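PDB 5ZB2: DNA repair protein RAD7 from Saccharomyces cerevisiae, which acts in the global genome repair complex, which promotes nucleotide excision repair of non-transcribed DNA, and binds Elc1. Local coordinates for residues 87-92 / 114-119; 94-99 / 123-128; 102-107 / 127-132. All coordinates share one frame; numbering follows the deposited sequence.

Overall arrangement
After N-terminal helices and strand 78-81, the chain enters helix 89-98, turns into strand 104-108, runs through helix 115-124 and leaves by strand 130-134. Interaction 1 closes the loop between the starts of the two helices, and interaction 2 the loop between their C-terminal ends, with centres about 12 Å apart. Interaction 3 joins the two strands in parallel. Along the chain interaction 1 crosses both others, while interactions 2 and 3 finish together, sharing Asn127 and Leu128. Side chains link the layers: Tyr92 CE1 lies 3.8 Å from Leu107 CD1, and Leu125 CD1 lies 4.2 Å from Leu102 CD1. Helix layer and strand layer of the solenoid are thereby tied together.

Interaction 1: residues 87-92 / 114-119; sequences ISFDGY and NHESLL. With 9FO (3,6,9,12,15,18,21,24,27,30,33,36,39,42,45,48,51,54,57-nonadecaoxanonapentacontane-1,59-diol), chain K.
Asn114 approaches Phe89 with its carboxamide: ND2 lies 3.6 Å from Phe89 CB, and the amide plane is turned 48° from the ring. Asn114 is also the N-cap of helix 115-124, its OD1 accepting from Ser117 N at 2.8 Å almost in line with the C=O bond. Glu116, second residue of the helix, crosses toward the Phe89 ring with its chain extended and brings only OE2 to the ring edge, 3.7 Å from Phe89 CE2, carboxylate and ring nearly coplanar (9°). The same oxygen forms a salt bridge to Lys93, which also pairs with Asp90 OD1. Ser117 then packs between the two helices, against Phe89 and Tyr92. Its OG, beside its own backbone N (chi1 -57°), is 3.1 Å from Phe89 O and 2.8 Å from Asn114 OD1; its CB is 3.8 Å from Tyr92 CB. On helix 89-98, Ser88 OG caps Gly91 N at 3.2 Å, and Asp90 CG lies 3.4 Å from CBF of the bound polyether. Asp90 OD2 also bridges to Lys93 of the second subunit, whose Glu116 packs on Phe89. Successive helices side by side, their N-terminal turns in contact, are typical of the convex side of a leucine-rich-repeat solenoid.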
loop_
_atom_site.group_PDB
_atom_site.type_symbol
_atom_site.label_atom_id
_atom_site.label_comp_id
_atom_site.label_asym_id
_atom_site.label_seq_id
_atom_site.Cartn_x
_atom_site.Cartn_y
_atom_site.Cartn_z
ATOM N N ILE A 87 -4.887 1.147 12.743
ATOM C CA ILE A 87 -4.667 0.403 11.504
ATOM C C ILE A 87 -4.772 1.360 10.324
ATOM O O ILE A 87 -5.779 2.057 10.162
ATOM C CB ILE A 87 -5.679 -0.749 11.375
ATOM C CG1 ILE A 87 -5.434 -1.791 12.473
ATOM C CG2 ILE A 87 -5.610 -1.397 9.978
ATOM C CD1 ILE A 87 -6.532 -2.839 12.584
ATOM N N SER A 88 -3.740 1.379 9.484
ATOM C CA SER A 88 -3.701 2.296 8.356
ATOM C C SER A 88 -4.496 1.735 7.182
ATOM O O SER A 88 -4.949 0.589 7.191
ATOM C CB SER A 88 -2.261 2.558 7.919
ATOM O OG SER A 88 -1.749 1.444 7.208
ATOM N N PHE A 89 -4.653 2.562 6.145
ATOM C CA PHE A 89 -5.347 2.101 4.947
ATOM C C PHE A 89 -4.616 0.932 4.304
ATOM O O PHE A 89 -5.254 0.045 3.725
ATOM C CB PHE A 89 -5.517 3.251 3.952
ATOM C CG PHE A 89 -4.253 3.642 3.239
ATOM C CD1 PHE A 89 -3.291 4.408 3.872
ATOM C CD2 PHE A 89 -4.039 3.259 1.923
ATOM C CE1 PHE A 89 -2.131 4.775 3.212
ATOM C CE2 PHE A 89 -2.880 3.623 1.259
ATOM C CZ PHE A 89 -1.925 4.381 1.906
ATOM N N ASP A 90 -3.283 0.901 4.408
ATOM C CA ASP A 90 -2.530 -0.241 3.900
ATOM C C ASP A 90 -2.761 -1.477 4.761
ATOM O O ASP A 90 -2.796 -2.601 4.247
ATOM C CB ASP A 90 -1.036 0.091 3.832
ATOM C CG ASP A 90 -0.662 0.871 2.582
ATOM O OD1 ASP A 90 -1.422 0.823 1.592
ATOM O OD2 ASP A 90 0.407 1.521 2.584
ATOM N N GLY A 91 -2.914 -1.294 6.073
ATOM C CA GLY A 91 -3.255 -2.419 6.929
ATOM C C GLY A 91 -4.531 -3.112 6.492
ATOM O O GLY A 91 -4.595 -4.342 6.420
ATOM N N TYR A 92 -5.567 -2.326 6.183
ATOM C CA TYR A 92 -6.826 -2.907 5.732
ATOM C C TYR A 92 -6.652 -3.631 4.405
ATOM O O TYR A 92 -7.240 -4.700 4.188
ATOM C CB TYR A 92 -7.889 -1.817 5.612
ATOM C CG TYR A 92 -8.292 -1.195 6.929
ATOM C CD1 TYR A 92 -9.009 -1.924 7.873
ATOM C CD2 TYR A 92 -7.971 0.122 7.226
ATOM C CE1 TYR A 92 -9.383 -1.362 9.077
ATOM C CE2 TYR A 92 -8.345 0.693 8.430
ATOM C CZ TYR A 92 -9.051 -0.052 9.348
ATOM O OH TYR A 92 -9.423 0.510 10.544
ATOM N N ASN A 114 -10.303 4.067 4.136
ATOM C CA ASN A 114 -10.574 5.020 3.067
ATOM C C ASN A 114 -11.156 4.303 1.851
ATOM O O ASN A 114 -11.426 3.098 1.869
ATOM C CB ASN A 114 -9.310 5.810 2.700
ATOM C CG ASN A 114 -8.236 4.958 2.021
ATOM O OD1 ASN A 114 -8.429 3.770 1.738
ATOM N ND2 ASN A 114 -7.093 5.579 1.746
ATOM N N HIS A 115 -11.355 5.084 0.789
ATOM C CA HIS A 115 -11.947 4.584 -0.447
ATOM C C HIS A 115 -11.272 3.294 -0.905
ATOM O O HIS A 115 -11.927 2.264 -1.095
ATOM C CB HIS A 115 -11.844 5.674 -1.520
ATOM C CG HIS A 115 -12.375 5.274 -2.862
ATOM N ND1 HIS A 115 -13.650 5.585 -3.283
ATOM C CD2 HIS A 115 -11.790 4.616 -3.892
ATOM C CE1 HIS A 115 -13.832 5.126 -4.509
ATOM N NE2 HIS A 115 -12.719 4.532 -4.900
ATOM N N GLU A 116 -9.951 3.336 -1.082
ATOM C CA GLU A 116 -9.234 2.164 -1.571
ATOM C C GLU A 116 -9.361 0.995 -0.601
ATOM O O GLU A 116 -9.524 -0.155 -1.024
ATOM C CB GLU A 116 -7.766 2.520 -1.810
ATOM C CG GLU A 116 -6.902 1.364 -2.282
ATOM C CD GLU A 116 -5.464 1.785 -2.541
ATOM O OE1 GLU A 116 -4.941 1.449 -3.621
ATOM O OE2 GLU A 116 -4.860 2.454 -1.671
ATOM N N SER A 117 -9.292 1.267 0.705
ATOM C CA SER A 117 -9.422 0.198 1.692
ATOM C C SER A 117 -10.781 -0.483 1.586
ATOM O O SER A 117 -10.873 -1.715 1.635
ATOM C CB SER A 117 -9.221 0.753 3.103
ATOM O OG SER A 117 -7.968 1.390 3.230
ATOM N N LEU A 118 -11.848 0.306 1.438
ATOM C CA LEU A 118 -13.193 -0.259 1.388
ATOM C C LEU A 118 -13.385 -1.129 0.151
ATOM O O LEU A 118 -14.009 -2.194 0.228
ATOM C CB LEU A 118 -14.231 0.863 1.424
ATOM C CG LEU A 118 -15.697 0.444 1.551
ATOM C CD1 LEU A 118 -15.934 -0.396 2.802
ATOM C CD2 LEU A 118 -16.594 1.677 1.547
ATOM N N LEU A 119 -12.856 -0.697 -1.000
ATOM C CA LEU A 119 -13.026 -1.473 -2.226
ATOM C C LEU A 119 -12.139 -2.715 -2.242
ATOM O O LEU A 119 -12.499 -3.720 -2.863
ATOM C CB LEU A 119 -12.745 -0.594 -3.446
ATOM C CG LEU A 119 -13.609 0.668 -3.565
ATOM C CD1 LEU A 119 -13.351 1.370 -4.889
ATOM C CD2 LEU A 119 -15.091 0.358 -3.415
HETATM O OAA 9FO K . -1.460 -6.069 -10.047
HETATM C CAB 9FO K . -1.049 -6.747 -8.893
HETATM C CAC 9FO K . 0.470 -6.906 -8.906
HETATM O OAD 9FO K . 0.855 -7.929 -8.033
HETATM C CAE 9FO K . 0.821 -7.594 -6.677
HETATM C CAF 9FO K . 0.867 -8.872 -5.841
HETATM O OAG 9FO K . 0.210 -8.658 -4.625
HETATM C CAH 9FO K . -1.185 -8.721 -4.707
HETATM C CAI 9FO K . -1.769 -7.617 -3.837
HETATM O OAJ 9FO K . -1.791 -6.437 -4.585
HETATM C CAK 9FO K . -1.475 -5.283 -3.862
HETATM C CAL 9FO K . -1.181 -4.146 -4.835
HETATM O OAM 9FO K . -0.031 -3.462 -4.424
HETATM C CAN 9FO K . 0.782 -3.037 -5.477
HETATM C CAO 9FO K . 1.608 -4.213 -5.976
HETATM O OAP 9FO K . 2.970 -3.925 -5.835
HETATM C CAQ 9FO K . 3.802 -5.023 -6.064
HETATM C CAR 9FO K . 3.806 -5.908 -4.824
HETATM O OAS 9FO K . 4.873 -6.807 -4.875
HETATM C CAT 9FO K . 4.589 -8.056 -4.309
HETATM C CAU 9FO K . 4.317 -7.937 -2.809
HETATM O OAV 9FO K . 3.053 -8.461 -2.528
HETATM C CAW 9FO K . 2.630 -8.262 -1.209
HETATM C CAX 9FO K . 1.204 -8.788 -1.052
HETATM O OAY 9FO K . 0.288 -7.731 -1.097
HETATM C CAZ 9FO K . 0.199 -6.975 0.079
HETATM C CBA 9FO K . -1.008 -6.045 -0.009
HETATM O OBB 9FO K . -0.624 -4.717 0.195
HETATM C CBC 9FO K . -0.355 -3.980 -0.965
HETATM C CBD 9FO K . -0.191 -2.514 -0.578
HETATM O OBE 9FO K . 1.108 -2.309 -0.112
HETATM C CBF 9FO K . 1.157 -1.519 1.037
HETATM C CBG 9FO K . 2.612 -1.274 1.419
HETATM O OBH 9FO K . 3.420 -2.236 0.795
HETATM C CBI 9FO K . 4.621 -2.518 1.462
HETATM C CBJ 9FO K . 5.121 -3.905 1.065
HETATM O OBK 9FO K . 5.605 -4.554 2.211
HETATM C CBL 9FO K . 5.239 -5.902 2.337
HETATM C CBM 9FO K . 5.311 -6.301 3.807
HETATM O OBN 9FO K . 4.719 -7.556 3.982
HETATM C CBO 9FO K . 3.364 -7.522 4.331
HETATM C CBP 9FO K . 3.203 -7.252 5.827
HETATM O OBQ 9FO K . 1.968 -6.623 6.019
HETATM C CBR 9FO K . 1.858 -5.793 7.140
HETATM C CBS 9FO K . 0.778 -4.763 6.828
HETATM O OBT 9FO K . 1.241 -3.493 7.189
HETATM C CBU 9FO K . 0.752 -2.449 6.395
HETATM C CBV 9FO K . 1.692 -1.258 6.523
HETATM O OBW 9FO K . 2.719 -1.401 5.587
HETATM C CBX 9FO K . 3.682 -0.386 5.637
HETATM C CBY 9FO K . 4.933 -0.828 4.883
HETATM O OBZ 9FO K . 5.268 -2.143 5.229
HETATM C CCA 9FO K . 6.605 -2.301 5.617
HETATM C CCB 9FO K . 6.961 -3.786 5.617
HETATM O OCC 9FO K . 6.686 -4.400 6.845
HETATM C CCD 9FO K . 5.347 -4.435 7.247
HETATM C CCE 9FO K . 5.105 -3.237 8.162
HETATM O OCF 9FO K . 4.480 -3.631 9.350
HETATM C CCG 9FO K . 3.887 -2.581 10.063
HETATM C CCH 9FO K . 4.845 -1.395 10.196
HETATM O OCI 9FO K . 4.475 -0.609 11.294
#

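Interaction 2: residues 94-99 / 123-128; sequences TLAIFS and EKLPNL. With 9FO (3,6,9,12,15,18,21,24,27,30,33,36,39,42,45,48,51,54,57-nonadecaoxanonapentacontane-1,59-diol), chain K.
Neighbouring helices on the convex side of the leucine-rich-repeat solenoid meet here near their C-terminal ends, beside a groove occupied by a long polyethylene glycol. The nearest CA atoms are those of Ala96 and Lys124, 5.8 Å apart, and no hydrogen bond crosses between the segments; the contact is one of apolar groups and carbonyl oxygens. Ala96 touches two residues. Its CB lies 4.0 Å from Lys124 CB, and it also meets the branch point of Leu125. Ile97 starts off away from the second segment, but its tip returns: with CG1 beside the backbone N (chi1 -68°) and a further bend at chi2, CD1 comes to 3.9 Å from Lys124 CG. The lysine chain, bent at chi2 as well, runs alongside the isoleucine in the same direction, so its methylenes do the touching while its end leads away; the side chain also borders a small bound glycol ether.

The same CD1 methyl of Ile97 also meets the polyether, 3.7 Å from its CAI atom, and Tyr120 of helix 115-124 also touches this isoleucine. Thr94 CG2 and Phe98 CZ line the same groove, and Ile97 CG2 lies over the centre of one face of the Phe98 ring. Thr94 OG1 bonds back to Asp90 O within its own helix. Past the end of helix 115-124, Leu125 opens a type I turn through to Leu128 and directs its CD2 methyl at two carbonyls, 3.5 Å from Ala96 O and 3.1 Å from Ser99 O.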
loop_
_atom_site.group_PDB
_atom_site.type_symbol
_atom_site.label_atom_id
_atom_site.label_comp_id
_atom_site.label_asym_id
_atom_site.label_seq_id
_atom_site.Cartn_x
_atom_site.Cartn_y
_atom_site.Cartn_z
ATOM N N THR A 94 -3.893 -5.081 3.296
ATOM C CA THR A 94 -3.136 -6.314 3.493
ATOM C C THR A 94 -4.011 -7.394 4.117
ATOM O O THR A 94 -3.953 -8.563 3.713
ATOM C CB THR A 94 -1.902 -6.051 4.364
ATOM O OG1 THR A 94 -1.104 -5.014 3.778
ATOM C CG2 THR A 94 -1.057 -7.311 4.501
ATOM N N LEU A 95 -4.832 -7.021 5.101
ATOM C CA LEU A 95 -5.771 -7.968 5.693
ATOM C C LEU A 95 -6.634 -8.620 4.617
ATOM O O LEU A 95 -6.779 -9.847 4.575
ATOM C CB LEU A 95 -6.643 -7.250 6.726
ATOM C CG LEU A 95 -7.756 -8.077 7.377
ATOM C CD1 LEU A 95 -7.162 -9.161 8.267
ATOM C CD2 LEU A 95 -8.700 -7.179 8.160
ATOM N N ALA A 96 -7.210 -7.808 3.728
ATOM C CA ALA A 96 -8.064 -8.353 2.678
ATOM C C ALA A 96 -7.293 -9.307 1.775
ATOM O O ALA A 96 -7.824 -10.341 1.355
ATOM C CB ALA A 96 -8.676 -7.220 1.853
ATOM N N ILE A 97 -6.039 -8.977 1.460
ATOM C CA ILE A 97 -5.257 -9.820 0.560
ATOM C C ILE A 97 -4.960 -11.168 1.209
ATOM O O ILE A 97 -4.980 -12.209 0.541
ATOM C CB ILE A 97 -3.967 -9.089 0.140
ATOM C CG1 ILE A 97 -4.296 -7.893 -0.762
ATOM C CG2 ILE A 97 -2.989 -10.030 -0.559
ATOM C CD1 ILE A 97 -4.984 -8.246 -2.071
ATOM N N PHE A 98 -4.696 -11.177 2.518
ATOM C CA PHE A 98 -4.185 -12.360 3.201
ATOM C C PHE A 98 -5.225 -13.051 4.083
ATOM O O PHE A 98 -4.856 -13.873 4.928
ATOM C CB PHE A 98 -2.962 -11.982 4.041
ATOM C CG PHE A 98 -1.714 -11.740 3.234
ATOM C CD1 PHE A 98 -1.330 -12.619 2.235
ATOM C CD2 PHE A 98 -0.913 -10.637 3.488
ATOM C CE1 PHE A 98 -0.178 -12.402 1.504
ATOM C CE2 PHE A 98 0.237 -10.415 2.757
ATOM C CZ PHE A 98 0.604 -11.298 1.765
ATOM N N SER A 99 -6.516 -12.760 3.902
ATOM C CA SER A 99 -7.576 -13.409 4.681
ATOM C C SER A 99 -8.750 -13.752 3.774
ATOM O O SER A 99 -9.894 -13.373 4.040
ATOM C CB SER A 99 -8.026 -12.516 5.838
ATOM O OG SER A 99 -6.975 -12.308 6.760
ATOM N N GLU A 123 -13.736 -6.397 -2.914
ATOM C CA GLU A 123 -13.292 -7.090 -4.117
ATOM C C GLU A 123 -12.326 -8.238 -3.853
ATOM O O GLU A 123 -12.202 -9.120 -4.706
ATOM C CB GLU A 123 -12.645 -6.093 -5.083
ATOM C CG GLU A 123 -13.632 -5.054 -5.605
ATOM C CD GLU A 123 -13.041 -4.137 -6.657
ATOM O OE1 GLU A 123 -11.821 -3.867 -6.602
ATOM O OE2 GLU A 123 -13.800 -3.686 -7.542
ATOM N N LYS A 124 -11.653 -8.263 -2.703
ATOM C CA LYS A 124 -10.676 -9.305 -2.413
ATOM C C LYS A 124 -11.189 -10.365 -1.449
ATOM O O LYS A 124 -10.531 -11.399 -1.290
ATOM C CB LYS A 124 -9.394 -8.685 -1.840
ATOM C CG LYS A 124 -8.728 -7.663 -2.756
ATOM C CD LYS A 124 -8.340 -8.272 -4.084
ATOM C CE LYS A 124 -7.765 -7.233 -5.013
ATOM N NZ LYS A 124 -7.541 -7.790 -6.378
ATOM N N LEU A 125 -12.330 -10.133 -0.798
ATOM C CA LEU A 125 -12.922 -11.113 0.102
ATOM C C LEU A 125 -14.155 -11.707 -0.566
ATOM O O LEU A 125 -15.280 -11.260 -0.305
ATOM C CB LEU A 125 -13.281 -10.472 1.444
ATOM C CG LEU A 125 -12.113 -9.860 2.217
ATOM C CD1 LEU A 125 -12.625 -9.174 3.474
ATOM C CD2 LEU A 125 -11.069 -10.910 2.568
ATOM N N PRO A 126 -13.989 -12.713 -1.430
ATOM C CA PRO A 126 -15.129 -13.186 -2.232
ATOM C C PRO A 126 -16.227 -13.845 -1.417
ATOM O O PRO A 126 -17.369 -13.901 -1.890
ATOM C CB PRO A 126 -14.485 -14.183 -3.205
ATOM C CG PRO A 126 -13.271 -14.671 -2.484
ATOM C CD PRO A 126 -12.767 -13.494 -1.692
ATOM N N ASN A 127 -15.926 -14.343 -0.221
ATOM C CA ASN A 127 -16.927 -14.961 0.641
ATOM C C ASN A 127 -17.547 -13.985 1.635
ATOM O O ASN A 127 -18.370 -14.400 2.458
ATOM C CB ASN A 127 -16.309 -16.129 1.416
ATOM C CG ASN A 127 -15.768 -17.214 0.509
ATOM O OD1 ASN A 127 -16.391 -17.570 -0.492
ATOM N ND2 ASN A 127 -14.603 -17.752 0.858
ATOM N N LEU A 128 -17.173 -12.707 1.587
ATOM C CA LEU A 128 -17.686 -11.746 2.554
ATOM C C LEU A 128 -19.188 -11.565 2.381
ATOM O O LEU A 128 -19.668 -11.277 1.282
ATOM C CB LEU A 128 -16.972 -10.404 2.393
ATOM C CG LEU A 128 -17.383 -9.297 3.363
ATOM C CD1 LEU A 128 -17.117 -9.711 4.803
ATOM C CD2 LEU A 128 -16.659 -7.994 3.031
HETATM O OAA 9FO K . -1.460 -6.069 -10.047
HETATM C CAB 9FO K . -1.049 -6.747 -8.893
HETATM C CAC 9FO K . 0.470 -6.906 -8.906
HETATM O OAD 9FO K . 0.855 -7.929 -8.033
HETATM C CAE 9FO K . 0.821 -7.594 -6.677
HETATM C CAF 9FO K . 0.867 -8.872 -5.841
HETATM O OAG 9FO K . 0.210 -8.658 -4.625
HETATM C CAH 9FO K . -1.185 -8.721 -4.707
HETATM C CAI 9FO K . -1.769 -7.617 -3.837
HETATM O OAJ 9FO K . -1.791 -6.437 -4.585
HETATM C CAK 9FO K . -1.475 -5.283 -3.862
HETATM C CAL 9FO K . -1.181 -4.146 -4.835
HETATM O OAM 9FO K . -0.031 -3.462 -4.424
HETATM C CAN 9FO K . 0.782 -3.037 -5.477
HETATM C CAO 9FO K . 1.608 -4.213 -5.976
HETATM O OAP 9FO K . 2.970 -3.925 -5.835
HETATM C CAQ 9FO K . 3.802 -5.023 -6.064
HETATM C CAR 9FO K . 3.806 -5.908 -4.824
HETATM O OAS 9FO K . 4.873 -6.807 -4.875
HETATM C CAT 9FO K . 4.589 -8.056 -4.309
HETATM C CAU 9FO K . 4.317 -7.937 -2.809
HETATM O OAV 9FO K . 3.053 -8.461 -2.528
HETATM C CAW 9FO K . 2.630 -8.262 -1.209
HETATM C CAX 9FO K . 1.204 -8.788 -1.052
HETATM O OAY 9FO K . 0.288 -7.731 -1.097
HETATM C CAZ 9FO K . 0.199 -6.975 0.079
HETATM C CBA 9FO K . -1.008 -6.045 -0.009
HETATM O OBB 9FO K . -0.624 -4.717 0.195
HETATM C CBC 9FO K . -0.355 -3.980 -0.965
HETATM C CBD 9FO K . -0.191 -2.514 -0.578
HETATM O OBE 9FO K . 1.108 -2.309 -0.112
HETATM C CBF 9FO K . 1.157 -1.519 1.037
HETATM C CBG 9FO K . 2.612 -1.274 1.419
HETATM O OBH 9FO K . 3.420 -2.236 0.795
HETATM C CBI 9FO K . 4.621 -2.518 1.462
HETATM C CBJ 9FO K . 5.121 -3.905 1.065
HETATM O OBK 9FO K . 5.605 -4.554 2.211
HETATM C CBL 9FO K . 5.239 -5.902 2.337
HETATM C CBM 9FO K . 5.311 -6.301 3.807
HETATM O OBN 9FO K . 4.719 -7.556 3.982
HETATM C CBO 9FO K . 3.364 -7.522 4.331
HETATM C CBP 9FO K . 3.203 -7.252 5.827
HETATM O OBQ 9FO K . 1.968 -6.623 6.019
HETATM C CBR 9FO K . 1.858 -5.793 7.140
HETATM C CBS 9FO K . 0.778 -4.763 6.828
HETATM O OBT 9FO K . 1.241 -3.493 7.189
HETATM C CBU 9FO K . 0.752 -2.449 6.395
HETATM C CBV 9FO K . 1.692 -1.258 6.523
HETATM O OBW 9FO K . 2.719 -1.401 5.587
HETATM C CBX 9FO K . 3.682 -0.386 5.637
HETATM C CBY 9FO K . 4.933 -0.828 4.883
HETATM O OBZ 9FO K . 5.268 -2.143 5.229
HETATM C CCA 9FO K . 6.605 -2.301 5.617
HETATM C CCB 9FO K . 6.961 -3.786 5.617
HETATM O OCC 9FO K . 6.686 -4.400 6.845
HETATM C CCD 9FO K . 5.347 -4.435 7.247
HETATM C CCE 9FO K . 5.105 -3.237 8.162
HETATM O OCF 9FO K . 4.480 -3.631 9.350
HETATM C CCG 9FO K . 3.887 -2.581 10.063
HETATM C CCH 9FO K . 4.845 -1.395 10.196
HETATM O OCI 9FO K . 4.475 -0.609 11.294
#

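Interaction 3: residues 102-107 / 127-132; sequences LTELSL and NLKSLN
Leu102 O is joined to Asn127 N through a water, with 2.7 Å from the water to either atom. Next, Thr103 O takes two backbone donors: Lys129 N at 2.8 Å, almost straight at 171°, and Ser130 N, more bent at 136°. Thr103 CG2 meanwhile packs against Asn127 CB. At Glu104 regular pairing begins, its CG 3.8 Å from Ser130 CB on the face these two share; its carboxylate stays short of contact with the Lys129 amino group, OE2 to NZ being 4.8 Å. Leu105 N donates to Ser130 O at 2.9 Å, and Leu105 O accepts from Asn132 N in the carbonyl plane. A second water spans Leu105 O and Ser130 OG, the latter also bonded to Glu157. The Leu105 and Leu131 side chains lie side by side on the face opposite Glu104, both with CG trans to the backbone N, and CB of Leu105 is 4.0 Å from CD1 of Leu131. Ser106 OG rests against Asn132 CB, while Gln108 NE2 bonds both Ser106 OG and Asn132 OD1. Leu107 N closes the series on Asn132 O. The strand axes are 4.7 Å apart and 7° from parallel; strand 78-81 pairs with the other edge of strand 104-108, and Leu107 and Leu128 pack on Ile121 of helix 115-124.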
loop_
_atom_site.group_PDB
_atom_site.type_symbol
_atom_site.label_atom_id
_atom_site.label_comp_id
_atom_site.label_asym_id
_atom_site.label_seq_id
_atom_site.Cartn_x
_atom_site.Cartn_y
_atom_site.Cartn_z
ATOM N N LEU A 102 -12.610 -15.032 4.780
ATOM C CA LEU A 102 -13.497 -14.282 5.657
ATOM C C LEU A 102 -14.907 -14.206 5.085
ATOM O O LEU A 102 -15.105 -13.972 3.888
ATOM C CB LEU A 102 -12.956 -12.869 5.885
ATOM C CG LEU A 102 -11.748 -12.728 6.815
ATOM C CD1 LEU A 102 -11.235 -11.296 6.803
ATOM C CD2 LEU A 102 -12.092 -13.153 8.235
ATOM N N THR A 103 -15.888 -14.413 5.953
ATOM C CA THR A 103 -17.292 -14.209 5.634
ATOM C C THR A 103 -17.939 -13.119 6.471
ATOM O O THR A 103 -18.904 -12.500 6.018
ATOM C CB THR A 103 -18.085 -15.510 5.833
ATOM O OG1 THR A 103 -18.046 -15.890 7.216
ATOM C CG2 THR A 103 -17.496 -16.625 4.989
ATOM N N GLU A 104 -17.429 -12.868 7.673
ATOM C CA GLU A 104 -17.956 -11.845 8.563
ATOM C C GLU A 104 -16.791 -11.036 9.102
ATOM O O GLU A 104 -15.815 -11.607 9.601
ATOM C CB GLU A 104 -18.750 -12.464 9.715
ATOM C CG GLU A 104 -19.805 -13.461 9.255
ATOM C CD GLU A 104 -20.706 -13.926 10.380
ATOM O OE1 GLU A 104 -20.458 -13.544 11.547
ATOM O OE2 GLU A 104 -21.664 -14.672 10.091
ATOM N N LEU A 105 -16.893 -9.712 9.002
ATOM C CA LEU A 105 -15.827 -8.822 9.439
ATOM C C LEU A 105 -16.436 -7.631 10.158
ATOM O O LEU A 105 -17.364 -6.997 9.646
ATOM C CB LEU A 105 -14.978 -8.349 8.252
ATOM C CG LEU A 105 -13.791 -7.442 8.589
ATOM C CD1 LEU A 105 -12.761 -8.176 9.433
ATOM C CD2 LEU A 105 -13.164 -6.927 7.311
ATOM N N SER A 106 -15.915 -7.336 11.344
ATOM C CA SER A 106 -16.347 -6.190 12.129
ATOM C C SER A 106 -15.136 -5.316 12.406
ATOM O O SER A 106 -14.181 -5.766 13.050
ATOM C CB SER A 106 -17.008 -6.632 13.433
ATOM O OG SER A 106 -17.359 -5.506 14.219
ATOM N N LEU A 107 -15.181 -4.073 11.926
ATOM C CA LEU A 107 -14.099 -3.101 12.090
ATOM C C LEU A 107 -14.647 -1.934 12.904
ATOM O O LEU A 107 -15.340 -1.062 12.368
ATOM C CB LEU A 107 -13.570 -2.636 10.731
ATOM C CG LEU A 107 -13.083 -3.738 9.786
ATOM C CD1 LEU A 107 -12.648 -3.170 8.434
ATOM C CD2 LEU A 107 -11.946 -4.527 10.420
ATOM N N ASN A 127 -15.926 -14.343 -0.221
ATOM C CA ASN A 127 -16.927 -14.961 0.641
ATOM C C ASN A 127 -17.547 -13.985 1.635
ATOM O O ASN A 127 -18.370 -14.400 2.458
ATOM C CB ASN A 127 -16.309 -16.129 1.416
ATOM C CG ASN A 127 -15.768 -17.214 0.509
ATOM O OD1 ASN A 127 -16.391 -17.570 -0.492
ATOM N ND2 ASN A 127 -14.603 -17.752 0.858
ATOM N N LEU A 128 -17.173 -12.707 1.587
ATOM C CA LEU A 128 -17.686 -11.746 2.554
ATOM C C LEU A 128 -19.188 -11.565 2.381
ATOM O O LEU A 128 -19.668 -11.277 1.282
ATOM C CB LEU A 128 -16.972 -10.404 2.393
ATOM C CG LEU A 128 -17.383 -9.297 3.363
ATOM C CD1 LEU A 128 -17.117 -9.711 4.803
ATOM C CD2 LEU A 128 -16.659 -7.994 3.031
ATOM N N LYS A 129 -19.928 -11.732 3.481
ATOM C CA LYS A 129 -21.368 -11.505 3.493
ATOM C C LYS A 129 -21.829 -10.613 4.639
ATOM O O LYS A 129 -22.998 -10.211 4.644
ATOM C CB LYS A 129 -22.124 -12.842 3.572
ATOM C CG LYS A 129 -21.844 -13.632 4.838
ATOM C CD LYS A 129 -22.490 -15.007 4.807
ATOM C CE LYS A 129 -22.207 -15.771 6.097
ATOM N NZ LYS A 129 -22.877 -17.101 6.130
ATOM N N SER A 130 -20.958 -10.288 5.595
ATOM C CA SER A 130 -21.318 -9.473 6.750
ATOM C C SER A 130 -20.208 -8.472 7.035
ATOM O O SER A 130 -19.048 -8.860 7.198
ATOM C CB SER A 130 -21.556 -10.351 7.981
ATOM O OG SER A 130 -21.620 -9.572 9.160
ATOM N N LEU A 131 -20.567 -7.190 7.110
ATOM C CA LEU A 131 -19.601 -6.133 7.401
ATOM C C LEU A 131 -20.195 -5.181 8.428
ATOM O O LEU A 131 -21.288 -4.642 8.220
ATOM C CB LEU A 131 -19.210 -5.372 6.129
ATOM C CG LEU A 131 -18.035 -4.393 6.254
ATOM C CD1 LEU A 131 -16.746 -5.108 6.646
ATOM C CD2 LEU A 131 -17.832 -3.617 4.960
ATOM N N ASN A 132 -19.468 -4.974 9.529
ATOM C CA ASN A 132 -19.844 -4.042 10.587
ATOM C C ASN A 132 -18.740 -3.001 10.721
ATOM O O ASN A 132 -17.589 -3.349 11.004
ATOM C CB ASN A 132 -20.062 -4.784 11.908
ATOM C CG ASN A 132 -20.629 -3.897 13.008
ATOM O OD1 ASN A 132 -20.381 -2.690 13.051
ATOM N ND2 ASN A 132 -21.395 -4.500 13.910
HETATM O O HOH W 1 -13.887 -13.886 1.505
HETATM O O HOH W 2 -19.877 -8.168 10.474
#